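Local coordinates for putative cobalamin synthesis related protein (Corynebacterium diphtheriae, PDB 2NPN) that binds S-adenosylmethionine and probably acts as a precorrin-6A synthase (deacetylating), a methyltransferase of adenosylcobalamin biosynthesis, at residues A22-G25 and L26-Q30; L47-K50 and I51-T54; A92-I95 and R96-T99; H125-L129 and E130-A134. All coordinates share one frame; numbering follows the deposited sequence.

Contact 1 of 4, residues A22-G25 and L26-Q30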
ATOM      1  N   ALA A  22      -6.543  -7.379 -12.774  1.00 10.72           N
ATOM      2  CA  ALA A  22      -5.884  -6.054 -12.776  1.00 10.72           C
ATOM      3  C   ALA A  22      -5.387  -5.700 -14.166  1.00 11.65           C
ATOM      4  O   ALA A  22      -5.620  -4.592 -14.651  1.00 12.36           O
ATOM      5  CB  ALA A  22      -4.721  -6.032 -11.808  1.00 10.57           C
ATOM      6  N   ILE A  23      -4.782  -6.674 -14.845  1.00 11.98           N
ATOM      7  CA  ILE A  23      -4.236  -6.446 -16.168  1.00 12.54           C
ATOM      8  C   ILE A  23      -5.385  -6.113 -17.136  1.00 11.39           C
ATOM      9  O   ILE A  23      -5.246  -5.189 -17.941  1.00 11.64           O
ATOM     10  CB  ILE A  23      -3.403  -7.652 -16.671  1.00 12.86           C
ATOM     11  CG1 ILE A  23      -2.125  -7.795 -15.817  1.00 13.15           C
ATOM     12  CG2 ILE A  23      -3.083  -7.486 -18.160  1.00 13.97           C
ATOM     13  CD1 ILE A  23      -1.502  -9.163 -15.942  1.00 13.48           C
ATOM     14  N   SER A  24      -6.496  -6.835 -17.052  0.50 11.69           N
ATOM     15  CA  SER A  24      -7.645  -6.534 -17.898  0.50 11.74           C
ATOM     16  C   SER A  24      -8.169  -5.121 -17.647  0.50 11.60           C
ATOM     17  O   SER A  24      -8.483  -4.388 -18.576  0.50 11.50           O
ATOM     18  CB  SER A  24      -8.771  -7.536 -17.684  0.50 11.57           C
ATOM     19  OG  SER A  24      -9.758  -7.372 -18.685  0.50  9.87           O
ATOM     20  N   GLY A  25      -8.246  -4.724 -16.379  1.00 12.32           N
ATOM     21  CA  GLY A  25      -8.701  -3.397 -16.066  1.00 12.51           C
ATOM     22  C   GLY A  25      -7.776  -2.328 -16.642  1.00 12.06           C
ATOM     23  O   GLY A  25      -8.224  -1.345 -17.220  1.00 13.69           O
ATOM     24  N   LEU A  26      -6.470  -2.531 -16.519  1.00 12.37           N
ATOM     25  CA  LEU A  26      -5.488  -1.579 -17.028  1.00 11.89           C
ATOM     26  C   LEU A  26      -5.609  -1.436 -18.553  1.00 11.45           C
ATOM     27  O   LEU A  26      -5.537  -0.342 -19.092  1.00 11.38           O
ATOM     28  CB  LEU A  26      -4.072  -2.024 -16.654  1.00 13.56           C
ATOM     29  CG  LEU A  26      -3.722  -1.888 -15.167  1.00 15.32           C
ATOM     30  CD1 LEU A  26      -2.426  -2.689 -14.889  1.00 18.51           C
ATOM     31  CD2 LEU A  26      -3.565  -0.414 -14.794  1.00 20.14           C
ATOM     32  N   ARG A  27      -5.748  -2.578 -19.223  1.00 10.27           N
ATOM     33  CA  ARG A  27      -5.828  -2.589 -20.681  1.00 10.46           C
ATOM     34  C   ARG A  27      -7.096  -1.992 -21.243  1.00 10.55           C
ATOM     35  O   ARG A  27      -7.072  -1.502 -22.375  1.00  9.97           O
ATOM     36  CB  ARG A  27      -5.659  -3.986 -21.214  1.00  9.81           C
ATOM     37  CG  ARG A  27      -4.289  -4.530 -20.936  1.00 13.26           C
ATOM     38  CD  ARG A  27      -4.025  -5.768 -21.699  1.00 17.65           C
ATOM     39  NE  ARG A  27      -3.778  -5.477 -23.107  1.00 19.36           N
ATOM     40  CZ  ARG A  27      -3.655  -6.396 -24.062  1.00 22.31           C
ATOM     41  NH1 ARG A  27      -3.771  -7.686 -23.778  1.00 26.63           N
ATOM     42  NH2 ARG A  27      -3.434  -6.033 -25.301  1.00 22.81           N
ATOM     43  N   HIS A  28      -8.179  -2.052 -20.475  1.00 10.53           N
ATOM     44  CA  HIS A  28      -9.431  -1.438 -20.896  1.00 12.65           C
ATOM     45  C   HIS A  28      -9.614   0.035 -20.475  1.00 12.76           C
ATOM     46  O   HIS A  28     -10.493   0.704 -21.013  1.00 15.12           O
ATOM     47  CB  HIS A  28     -10.597  -2.334 -20.439  1.00 12.14           C
ATOM     48  CG  HIS A  28     -10.645  -3.646 -21.165  1.00 12.21           C
ATOM     49  ND1 HIS A  28     -11.347  -3.832 -22.338  1.00 14.65           N
ATOM     50  CD2 HIS A  28     -10.053  -4.831 -20.895  1.00 11.66           C
ATOM     51  CE1 HIS A  28     -11.180  -5.079 -22.747  1.00 11.41           C
ATOM     52  NE2 HIS A  28     -10.411  -5.707 -21.883  1.00 16.11           N
ATOM     53  N   ALA A  29      -8.762   0.560 -19.610  1.00 13.21           N
ATOM     54  CA  ALA A  29      -8.888   1.957 -19.196  1.00 14.27           C
ATOM     55  C   ALA A  29      -8.441   2.880 -20.296  1.00 14.97           C
ATOM     56  O   ALA A  29      -7.387   2.698 -20.896  1.00 16.43           O
ATOM     57  CB  ALA A  29      -8.104   2.253 -17.947  1.00 14.13           C
ATOM     58  N   GLN A  30      -9.266   3.884 -20.532  1.00 15.92           N
ATOM     59  CA  GLN A  30      -8.957   4.964 -21.460  1.00 15.08           C
ATOM     60  C   GLN A  30      -8.144   6.099 -20.807  1.00 14.99           C
ATOM     61  O   GLN A  30      -7.637   6.999 -21.512  1.00 14.93           O
ATOM     62  CB  GLN A  30     -10.245   5.506 -22.023  1.00 16.49           C
ATOM     63  CG  GLN A  30     -10.787   4.647 -23.137  1.00 18.63           C
ATOM     64  CD  GLN A  30     -12.278   4.393 -23.001  1.00 20.75           C
ATOM     65  OE1 GLN A  30     -12.834   4.480 -21.902  1.00 23.81           O
ATOM     66  NE2 GLN A  30     -12.923   4.048 -24.104  1.00 23.24           N
TER
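The amide of L26 donates to A22 O at 2.9 Å with an N-H...O angle of 160°, and R27 N repeats the step one residue on, reaching I23 O at 3.0 Å. H28 N closes the next turn on S24 O, less straight at 145°. After that the helix runs out. G25 O is met by two weak donors, A29 N at 3.1 Å and H28 N at 3.3 Å, because A29 is the first residue to leave helical backbone angles.

Around this ladder the side chains of L26 and R27 pack back on the turn before them. L26 keeps CG beside its own backbone N (chi1 -71°), and this brings CG within 3.3 Å of A22 O. R27 has the same first torsion. Its aliphatic part runs alongside I23, R27 CD lying 4.0 Å from I23 CG2, and the bend at chi3 then carries the guanidinium away from the preceding turn. An arginine suits such a spot, apolar at the base and charged at the exposed end. G25 is buried and, lacking a side chain, adds no bulk to the last turn.

The apolar side faces the parallel sheet. A22 and L26 rest on I8 of strand 3-9, L26 also meets L108 and A29 meets A106 of strand 104-109, while Q30 pairs through its backbone with A104 as the chain turns toward strand 31-35.

Contact 2 of 4, residues L47-K50 and I51-T54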
ATOM      1  N   LEU A  47       8.760   2.015 -10.882  1.00 17.98           N
ATOM      2  CA  LEU A  47       8.139   0.681 -10.846  1.00 18.78           C
ATOM      3  C   LEU A  47       6.732   0.744 -11.389  1.00 17.28           C
ATOM      4  O   LEU A  47       6.288  -0.121 -12.133  1.00 17.74           O
ATOM      5  CB  LEU A  47       8.086   0.114  -9.422  1.00 19.36           C
ATOM      6  CG  LEU A  47       9.351  -0.440  -8.803  1.00 22.69           C
ATOM      7  CD1 LEU A  47       8.983  -0.912  -7.415  1.00 26.01           C
ATOM      8  CD2 LEU A  47       9.949  -1.560  -9.655  1.00 26.01           C
ATOM      9  N   ARG A  48       6.011   1.784 -11.006  1.00 16.96           N
ATOM     10  CA  ARG A  48       4.641   1.924 -11.426  1.00 16.92           C
ATOM     11  C   ARG A  48       4.555   2.148 -12.935  1.00 17.40           C
ATOM     12  O   ARG A  48       3.706   1.583 -13.618  1.00 17.71           O
ATOM     13  CB  ARG A  48       3.982   3.072 -10.673  1.00 17.49           C
ATOM     14  CG  ARG A  48       2.519   3.149 -10.975  1.00 19.08           C
ATOM     15  CD  ARG A  48       1.835   4.054 -10.019  1.00 19.16           C
ATOM     16  NE  ARG A  48       2.246   5.419 -10.203  1.00 20.84           N
ATOM     17  CZ  ARG A  48       2.121   6.354  -9.288  1.00 20.71           C
ATOM     18  NH1 ARG A  48       1.582   6.072  -8.086  1.00 20.25           N
ATOM     19  NH2 ARG A  48       2.523   7.572  -9.587  1.00 21.17           N
ATOM     20  N   GLN A  49       5.453   2.999 -13.450  1.00 16.87           N
ATOM     21  CA  GLN A  49       5.501   3.250 -14.895  1.00 17.68           C
ATOM     22  C   GLN A  49       5.847   1.973 -15.661  1.00 17.66           C
ATOM     23  O   GLN A  49       5.310   1.739 -16.749  1.00 18.74           O
ATOM     24  CB  GLN A  49       6.503   4.369 -15.185  1.00 18.94           C
ATOM     25  CG  GLN A  49       6.545   4.823 -16.647  1.00 20.47           C
ATOM     26  CD  GLN A  49       5.211   5.411 -17.109  1.00 27.39           C
ATOM     27  OE1 GLN A  49       4.441   4.769 -17.843  1.00 29.14           O
ATOM     28  NE2 GLN A  49       4.923   6.637 -16.650  1.00 30.13           N
ATOM     29  N   LYS A  50       6.723   1.145 -15.087  1.00 17.89           N
ATOM     30  CA  LYS A  50       7.117  -0.139 -15.688  1.00 18.44           C
ATOM     31  C   LYS A  50       5.918  -1.087 -15.790  1.00 18.13           C
ATOM     32  O   LYS A  50       5.756  -1.782 -16.780  1.00 18.05           O
ATOM     33  CB  LYS A  50       8.243  -0.798 -14.873  1.00 18.11           C
ATOM     34  CG  LYS A  50       8.857  -2.065 -15.462  1.00 20.70           C
ATOM     35  CD  LYS A  50      10.007  -2.625 -14.558  1.00 22.56           C
ATOM     36  CE  LYS A  50       9.449  -3.539 -13.441  1.00 25.38           C
ATOM     37  NZ  LYS A  50      10.108  -3.477 -12.072  1.00 27.13           N
ATOM     38  N   ILE A  51       5.068  -1.087 -14.777  1.00 19.32           N
ATOM     39  CA  ILE A  51       3.839  -1.908 -14.819  1.00 19.68           C
ATOM     40  C   ILE A  51       2.892  -1.486 -15.940  1.00 20.84           C
ATOM     41  O   ILE A  51       2.429  -2.319 -16.754  1.00 20.68           O
ATOM     42  CB  ILE A  51       3.114  -1.820 -13.481  1.00 19.87           C
ATOM     43  CG1 ILE A  51       3.895  -2.600 -12.439  1.00 18.83           C
ATOM     44  CG2 ILE A  51       1.660  -2.331 -13.599  1.00 20.21           C
ATOM     45  CD1 ILE A  51       3.361  -2.424 -11.036  1.00 20.11           C
ATOM     46  N   VAL A  52       2.658  -0.182 -16.019  1.00 22.10           N
ATOM     47  CA  VAL A  52       1.819   0.431 -17.047  1.00 22.90           C
ATOM     48  C   VAL A  52       2.423   0.285 -18.466  1.00 22.78           C
ATOM     49  O   VAL A  52       1.683  -0.002 -19.417  1.00 23.97           O
ATOM     50  CB  VAL A  52       1.536   1.934 -16.716  1.00 23.72           C
ATOM     51  CG1 VAL A  52       0.909   2.674 -17.922  1.00 25.04           C
ATOM     52  CG2 VAL A  52       0.629   2.010 -15.491  1.00 22.62           C
ATOM     53  N   ASP A  53       3.742   0.469 -18.598  1.00 22.88           N
ATOM     54  CA  ASP A  53       4.455   0.282 -19.878  1.00 22.43           C
ATOM     55  C   ASP A  53       4.282  -1.133 -20.403  1.00 22.21           C
ATOM     56  O   ASP A  53       4.190  -1.359 -21.633  1.00 20.78           O
ATOM     57  CB  ASP A  53       5.952   0.592 -19.732  1.00 22.26           C
ATOM     58  CG  ASP A  53       6.241   2.088 -19.678  1.00 24.17           C
ATOM     59  OD1 ASP A  53       5.324   2.859 -20.017  1.00 30.05           O
ATOM     60  OD2 ASP A  53       7.377   2.493 -19.326  1.00 26.68           O
ATOM     61  N   THR A  54       4.253  -2.089 -19.485  1.00 22.21           N
ATOM     62  CA  THR A  54       4.138  -3.485 -19.860  1.00 22.64           C
ATOM     63  C   THR A  54       2.722  -3.858 -20.272  1.00 22.96           C
ATOM     64  O   THR A  54       2.540  -4.560 -21.265  1.00 22.83           O
ATOM     65  CB  THR A  54       4.554  -4.409 -18.715  1.00 22.69           C
ATOM     66  OG1 THR A  54       5.896  -4.125 -18.346  1.00 23.28           O
ATOM     67  CG2 THR A  54       4.432  -5.888 -19.145  1.00 23.13           C
TER
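Regular helical backbone joins L47-K50 to I51-T54 through four successive amide-to-carbonyl bonds, from I51, V52, D53 and T54 to L47, R48, Q49 and K50, the shortest being D53 N to Q49 O at 2.7 Å. K50 O is gripped twice. Besides the amide of T54 at 3.1 Å it takes the hydroxyl, OG1 lying 2.8 Å away, and the two donors come from opposite faces of the carbonyl plane. The threonine manages this because chi1 of -59° sets OG1 beside its own backbone N, facing the preceding turn, and the hydroxyl thus bonds within its own helix.

Q49 and D53 pass each other at a slant, with Q49 CG 3.6 Å from D53 OD2 and the amide and carboxylate planes 27° apart; D53 is exposed, while Q49 also meets I61.

Helix 42-55 is the crossover of a beta-alpha-beta unit, linking strands 31-35 and 61-64, which are neighbours in the parallel sheet. Its buried side is therefore apolar. The branched V52 meets I32, I61 and L108 from three strands, and I51 lays CG1 3.5 Å from L47 O while touching L18 of a loop.

R48 is the charged exception: its side chain is buried against the sheet strands and W110, and NH1 forms a salt bridge with D36. The side chain of L47 comes within about 7 Å of the bound S-adenosylmethionine.

Contact 3 of 4, residues A92-I95 and R96-T99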
ATOM      1  N   ALA A  92     -12.399  15.226 -11.305  1.00 24.77           N
ATOM      2  CA  ALA A  92     -13.632  15.100 -12.070  1.00 24.41           C
ATOM      3  C   ALA A  92     -13.471  15.644 -13.469  1.00 24.61           C
ATOM      4  O   ALA A  92     -13.911  15.014 -14.421  1.00 24.55           O
ATOM      5  CB  ALA A  92     -14.786  15.763 -11.350  1.00 24.77           C
ATOM      6  N   SER A  93     -12.817  16.798 -13.585  0.50 24.26           N
ATOM      7  CA  SER A  93     -12.578  17.420 -14.889  0.50 23.36           C
ATOM      8  C   SER A  93     -11.693  16.536 -15.760  0.50 23.20           C
ATOM      9  O   SER A  93     -11.956  16.355 -16.948  0.50 23.56           O
ATOM     10  CB  SER A  93     -11.932  18.796 -14.722  0.50 24.19           C
ATOM     11  OG  SER A  93     -12.734  19.628 -13.910  0.50 25.61           O
ATOM     12  N   THR A  94     -10.652  15.968 -15.152  1.00 22.42           N
ATOM     13  CA  THR A  94      -9.707  15.122 -15.871  1.00 21.76           C
ATOM     14  C   THR A  94     -10.415  13.879 -16.410  1.00 20.42           C
ATOM     15  O   THR A  94     -10.213  13.478 -17.563  1.00 20.19           O
ATOM     16  CB  THR A  94      -8.512  14.733 -14.998  1.00 21.77           C
ATOM     17  OG1 THR A  94      -7.775  15.920 -14.657  1.00 25.70           O
ATOM     18  CG2 THR A  94      -7.566  13.820 -15.740  1.00 22.76           C
ATOM     19  N   ILE A  95     -11.262  13.289 -15.569  1.00 16.36           N
ATOM     20  CA  ILE A  95     -12.010  12.081 -15.948  1.00 15.79           C
ATOM     21  C   ILE A  95     -12.946  12.370 -17.120  1.00 15.38           C
ATOM     22  O   ILE A  95     -12.986  11.639 -18.109  1.00 14.93           O
ATOM     23  CB  ILE A  95     -12.769  11.511 -14.738  1.00 14.75           C
ATOM     24  CG1 ILE A  95     -11.749  10.925 -13.742  1.00 13.14           C
ATOM     25  CG2 ILE A  95     -13.763  10.407 -15.161  1.00 15.11           C
ATOM     26  CD1 ILE A  95     -12.355  10.536 -12.391  1.00 14.16           C
ATOM     27  N   ARG A  96     -13.687  13.458 -17.023  1.00 14.15           N
ATOM     28  CA  ARG A  96     -14.635  13.811 -18.087  1.00 15.49           C
ATOM     29  C   ARG A  96     -13.934  14.172 -19.384  1.00 14.90           C
ATOM     30  O   ARG A  96     -14.484  13.923 -20.466  1.00 15.67           O
ATOM     31  CB  ARG A  96     -15.563  14.930 -17.627  1.00 15.46           C
ATOM     32  CG  ARG A  96     -16.460  14.556 -16.455  1.00 15.60           C
ATOM     33  CD  ARG A  96     -17.417  15.658 -16.165  1.00 18.37           C
ATOM     34  NE  ARG A  96     -18.448  15.281 -15.198  1.00 19.80           N
ATOM     35  CZ  ARG A  96     -18.610  15.811 -13.986  1.00 19.44           C
ATOM     36  NH1 ARG A  96     -17.802  16.758 -13.523  1.00 21.70           N
ATOM     37  NH2 ARG A  96     -19.604  15.395 -13.228  1.00 19.09           N
ATOM     38  N   GLU A  97     -12.747  14.770 -19.293  1.00 14.65           N
ATOM     39  CA  GLU A  97     -11.974  15.157 -20.504  1.00 14.81           C
ATOM     40  C   GLU A  97     -11.379  13.940 -21.183  1.00 14.30           C
ATOM     41  O   GLU A  97     -11.340  13.898 -22.414  1.00 14.28           O
ATOM     42  CB  GLU A  97     -10.810  16.099 -20.181  1.00 14.63           C
ATOM     43  CG  GLU A  97     -11.240  17.476 -19.761  1.00 16.57           C
ATOM     44  CD  GLU A  97     -10.194  18.233 -18.926  1.00 18.88           C
ATOM     45  OE1 GLU A  97      -9.146  17.656 -18.535  1.00 25.81           O
ATOM     46  OE2 GLU A  97     -10.431  19.445 -18.658  1.00 25.81           O
ATOM     47  N   ARG A  98     -10.898  12.975 -20.397  1.00 13.38           N
ATOM     48  CA  ARG A  98     -10.062  11.898 -20.940  1.00 14.21           C
ATOM     49  C   ARG A  98     -10.800  10.615 -21.190  1.00 13.69           C
ATOM     50  O   ARG A  98     -10.208   9.647 -21.674  1.00 15.86           O
ATOM     51  CB  ARG A  98      -8.838  11.625 -20.056  1.00 13.41           C
ATOM     52  CG  ARG A  98      -7.837  12.717 -20.005  1.00 16.15           C
ATOM     53  CD  ARG A  98      -6.673  12.329 -19.126  1.00 16.70           C
ATOM     54  NE  ARG A  98      -5.666  13.369 -19.152  1.00 18.91           N
ATOM     55  CZ  ARG A  98      -4.374  13.199 -18.887  1.00 20.60           C
ATOM     56  NH1 ARG A  98      -3.877  12.020 -18.539  1.00 21.98           N
ATOM     57  NH2 ARG A  98      -3.566  14.257 -18.961  1.00 22.43           N
ATOM     58  N   THR A  99     -12.079  10.563 -20.827  1.00 13.33           N
ATOM     59  CA  THR A  99     -12.884   9.370 -21.092  1.00 13.12           C
ATOM     60  C   THR A  99     -14.255   9.813 -21.581  1.00 13.05           C
ATOM     61  O   THR A  99     -14.807  10.790 -21.088  1.00 14.00           O
ATOM     62  CB  THR A  99     -13.030   8.500 -19.823  1.00 13.52           C
ATOM     63  OG1 THR A  99     -13.762   9.227 -18.835  1.00 12.81           O
ATOM     64  CG2 THR A  99     -11.631   8.141 -19.232  1.00 15.06           C
TER
HETATM   65  O   HOH W   1     -15.817  18.717 -14.753  1.00 52.46           O
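T99 turns its hydroxyl back onto I95 O, OG1 standing only 2.6 Å away and 36° out of the carbonyl plane. The same oxygen is approached by two weak amide donors, T99 N at 3.1 Å and R98 N at 3.4 Å. With chi1 at 65°, OG1 sits between the backbone N and the carbonyl carbon of T99, which swings it toward the last turn. A threonine fits here because it gives a hydroxyl to a carbonyl of the last turn and has a methyl as well.

Before this last turn the bonds are regular: R96 N to A92 O, E97 N to S93 O and R98 N to T94 O. R98 lies side by side with T94, R98 CD 3.8 Å from T94 CG2, and T94 OG1 is turned back to L90 O. R96 sets its CG 3.3 Å from A92 O and then runs extended, bringing NH1 to 3.8 Å from A92 CB. The small alanine leaves room for that guanidinium. A water sits in plane at its edge, 3.0 Å from NH1, and also donates weakly to S93 OG, whose main partner is H89 O; NH2 donates to E130 O, which fixes the group from a second direction.

Further out, A92 meets M126 and E130 of helix 119-130, I95 and R96 touch R3 of strand 3-9, and T94 and R98 rest on Y62 of strand 61-64. This is the C-terminal end of helix 78-98, the crossover that carries the chain from edge strand 61-64 to strand 104-109 in the parallel sheet of an alpha/beta domain.

Contact 4 of 4, residues H125-L129 and E130-A134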
ATOM      1  N   HIS A 125     -15.832  10.816  -2.136  1.00 21.21           N
ATOM      2  CA  HIS A 125     -16.008  12.235  -1.838  1.00 21.38           C
ATOM      3  C   HIS A 125     -16.117  13.014  -3.137  1.00 20.91           C
ATOM      4  O   HIS A 125     -17.010  13.855  -3.284  1.00 21.27           O
ATOM      5  CB  HIS A 125     -14.844  12.777  -0.991  1.00 22.35           C
ATOM      6  CG  HIS A 125     -14.992  14.222  -0.624  1.00 23.76           C
ATOM      7  ND1 HIS A 125     -15.662  14.640   0.505  1.00 26.57           N
ATOM      8  CD2 HIS A 125     -14.573  15.347  -1.252  1.00 27.04           C
ATOM      9  CE1 HIS A 125     -15.646  15.962   0.560  1.00 28.33           C
ATOM     10  NE2 HIS A 125     -14.997  16.414  -0.499  1.00 28.15           N
HETATM   11  N   MSE A 126     -15.192  12.744  -4.051  1.00 19.58           N
HETATM   12  CA  MSE A 126     -15.111  13.458  -5.326  1.00 20.89           C
HETATM   13  C   MSE A 126     -16.394  13.281  -6.148  1.00 20.53           C
HETATM   14  O   MSE A 126     -16.954  14.262  -6.669  1.00 20.26           O
HETATM   15  CB  MSE A 126     -13.886  12.989  -6.102  1.00 20.60           C
HETATM   16  CG  MSE A 126     -13.701  13.678  -7.420  1.00 21.12           C
HETATM   17 SE   MSE A 126     -14.613  12.735  -8.857  0.70 23.35          SE
HETATM   18  CE  MSE A 126     -13.573  11.079  -8.902  1.00 23.72           C
ATOM     19  N   ARG A 127     -16.877  12.045  -6.233  1.00 20.81           N
ATOM     20  CA  ARG A 127     -18.101  11.757  -6.974  0.50 21.72           C
ATOM     21  C   ARG A 127     -19.282  12.548  -6.423  1.00 21.53           C
ATOM     22  O   ARG A 127     -20.093  13.081  -7.187  1.00 21.06           O
ATOM     23  CB  ARG A 127     -18.450  10.280  -6.907  0.50 21.56           C
ATOM     24  CG  ARG A 127     -17.696   9.383  -7.870  0.50 22.81           C
ATOM     25  CD  ARG A 127     -18.386   8.023  -7.959  0.50 23.63           C
ATOM     26  NE  ARG A 127     -18.761   7.520  -6.641  0.50 24.75           N
ATOM     27  CZ  ARG A 127     -19.674   6.579  -6.402  0.50 25.12           C
ATOM     28  NH1 ARG A 127     -19.910   6.204  -5.146  0.50 26.11           N
ATOM     29  NH2 ARG A 127     -20.336   5.991  -7.390  0.50 25.82           N
ATOM     30  N   ASN A 128     -19.395  12.602  -5.097  1.00 21.45           N
ATOM     31  CA  ASN A 128     -20.495  13.355  -4.468  1.00 22.33           C
ATOM     32  C   ASN A 128     -20.422  14.863  -4.695  1.00 22.12           C
ATOM     33  O   ASN A 128     -21.439  15.516  -4.927  1.00 22.56           O
ATOM     34  CB  ASN A 128     -20.550  13.093  -2.962  1.00 23.14           C
ATOM     35  CG  ASN A 128     -21.025  11.687  -2.634  1.00 26.57           C
ATOM     36  OD1 ASN A 128     -21.844  11.119  -3.368  1.00 31.74           O
ATOM     37  ND2 ASN A 128     -20.527  11.122  -1.523  1.00 29.01           N
ATOM     38  N   LEU A 129     -19.222  15.412  -4.584  1.00 22.10           N
ATOM     39  CA  LEU A 129     -19.011  16.851  -4.673  1.00 21.84           C
ATOM     40  C   LEU A 129     -19.127  17.347  -6.113  1.00 21.40           C
ATOM     41  O   LEU A 129     -19.629  18.433  -6.359  1.00 20.44           O
ATOM     42  CB  LEU A 129     -17.627  17.187  -4.132  1.00 22.03           C
ATOM     43  CG  LEU A 129     -17.153  18.633  -4.101  1.00 22.85           C
ATOM     44  CD1 LEU A 129     -18.136  19.501  -3.338  1.00 23.73           C
ATOM     45  CD2 LEU A 129     -15.762  18.663  -3.472  1.00 23.38           C
ATOM     46  N   GLU A 130     -18.669  16.533  -7.058  1.00 20.71           N
ATOM     47  CA  GLU A 130     -18.611  16.923  -8.472  1.00 21.46           C
ATOM     48  C   GLU A 130     -19.732  16.308  -9.293  1.00 20.69           C
ATOM     49  O   GLU A 130     -19.782  16.506 -10.507  1.00 20.31           O
ATOM     50  CB  GLU A 130     -17.262  16.512  -9.059  1.00 21.47           C
ATOM     51  CG  GLU A 130     -16.069  17.187  -8.388  1.00 24.60           C
ATOM     52  CD  GLU A 130     -16.124  18.709  -8.425  1.00 26.67           C
ATOM     53  OE1 GLU A 130     -16.384  19.296  -9.506  1.00 28.05           O
ATOM     54  OE2 GLU A 130     -15.896  19.328  -7.362  1.00 31.09           O
ATOM     55  N   ASP A 131     -20.638  15.594  -8.624  1.00 21.01           N
ATOM     56  CA  ASP A 131     -21.773  14.941  -9.275  1.00 21.74           C
ATOM     57  C   ASP A 131     -21.303  14.076 -10.456  1.00 21.90           C
ATOM     58  O   ASP A 131     -21.842  14.155 -11.565  1.00 21.86           O
ATOM     59  CB  ASP A 131     -22.817  15.990  -9.698  1.00 22.25           C
ATOM     60  CG  ASP A 131     -24.235  15.488  -9.560  1.00 23.68           C
ATOM     61  OD1 ASP A 131     -24.453  14.483  -8.845  1.00 27.77           O
ATOM     62  OD2 ASP A 131     -25.144  16.100 -10.156  1.00 27.74           O
ATOM     63  N   LEU A 132     -20.276  13.260 -10.199  1.00 22.44           N
ATOM     64  CA  LEU A 132     -19.722  12.359 -11.210  1.00 22.77           C
ATOM     65  C   LEU A 132     -20.386  10.985 -11.106  1.00 22.80           C
ATOM     66  O   LEU A 132     -20.155  10.224 -10.139  1.00 23.73           O
ATOM     67  CB  LEU A 132     -18.206  12.211 -11.095  1.00 23.05           C
ATOM     68  CG  LEU A 132     -17.523  11.455 -12.254  1.00 23.05           C
ATOM     69  CD1 LEU A 132     -17.263  12.362 -13.450  1.00 24.20           C
ATOM     70  CD2 LEU A 132     -16.245  10.801 -11.769  1.00 23.71           C
ATOM     71  N   HIS A 133     -21.199  10.702 -12.117  1.00 22.90           N
ATOM     72  CA  HIS A 133     -21.879   9.438 -12.259  1.00 23.39           C
ATOM     73  C   HIS A 133     -20.891   8.372 -12.719  1.00 21.93           C
ATOM     74  O   HIS A 133     -20.317   8.461 -13.811  1.00 22.58           O
ATOM     75  CB  HIS A 133     -23.025   9.583 -13.260  1.00 23.96           C
ATOM     76  CG  HIS A 133     -24.042  10.614 -12.860  1.00 26.23           C
ATOM     77  ND1 HIS A 133     -24.229  11.785 -13.557  1.00 28.00           N
ATOM     78  CD2 HIS A 133     -24.901  10.659 -11.813  1.00 27.25           C
ATOM     79  CE1 HIS A 133     -25.184  12.496 -12.979  1.00 27.63           C
ATOM     80  NE2 HIS A 133     -25.602  11.837 -11.913  1.00 27.08           N
ATOM     81  N   ALA A 134     -20.695   7.368 -11.881  1.00 20.37           N
ATOM     82  CA  ALA A 134     -19.771   6.291 -12.204  1.00 19.15           C
ATOM     83  C   ALA A 134     -20.122   5.010 -11.454  1.00 18.25           C
ATOM     84  O   ALA A 134     -20.694   5.050 -10.365  1.00 20.20           O
ATOM     85  CB  ALA A 134     -18.361   6.701 -11.863  1.00 18.46           C
TER
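The guanidinium of R127 meets A134 O at its edge, in plane, NH2 lying 3.1 Å from the oxygen; the bond is weak, bent to 129°, and belongs to one of two conformers of this arginine. In that conformer NH1 has a stronger partner, a salt bridge to E124 one turn earlier. The bend at chi3 (-45°) folds the arginine along the chain that leaves the helix, its CG 3.4 Å from L132 O and its CD 4.1 Å from A134 CB. Within the outgoing turn, D131 O lies over one face of the H133 ring.

The side chain of E130 is bent at chi2 (-57°), which lays OE2 3.6 Å from L129 CG, while OE1 makes a weak bond to H89.

Between these groups the backbone reverses. E130 N still bonds M126 O at 2.9 Å, but D131 takes positive phi, and L132 N then returns to R127 O at 3.0 Å, in the carbonyl plane and on a lone pair. This 6-to-1 bond and the positive phi resemble a Schellman ending, but the 5-to-2 bond from D131 N to N128 O is absent. The stems of R127 and L132 pack against each other beside the turn.

L132, pointing back at the helix, crosses the selenomethionine M126: CD2 is 3.9 Å from SE. The flexible, twice-bent M126 can follow such a surface.

The turn joins helix 119-130 to strand 134-139, at the edge of the parallel sheet. L132 and A134 pack on I5 of strand 3-9, whereas M126 leans on I95 and L129 on A88 of helix 78-98.

From the N terminus the contacts follow in series, each spanning adjoining residues; none nests in or crosses another. Contact 1 ends helix 20-28 before strand 31-35, and contact 2 lies in helix 42-55, which leads to strand 61-64. These two helices touch, L26 CD1 with I51 CG2. Contact 3 ends helix 78-98 ahead of strand 104-109; T99 packs on Q30 of contact 1, so two helix exits meet. Contact 4 turns out of helix 119-130 into strand 134-139, its centre about 12 Å from that of contact 3 and in touch with it, whereas contacts 2 and 4 are furthest apart, about 28 Å between centres. Together they line the parallel sheet with helices.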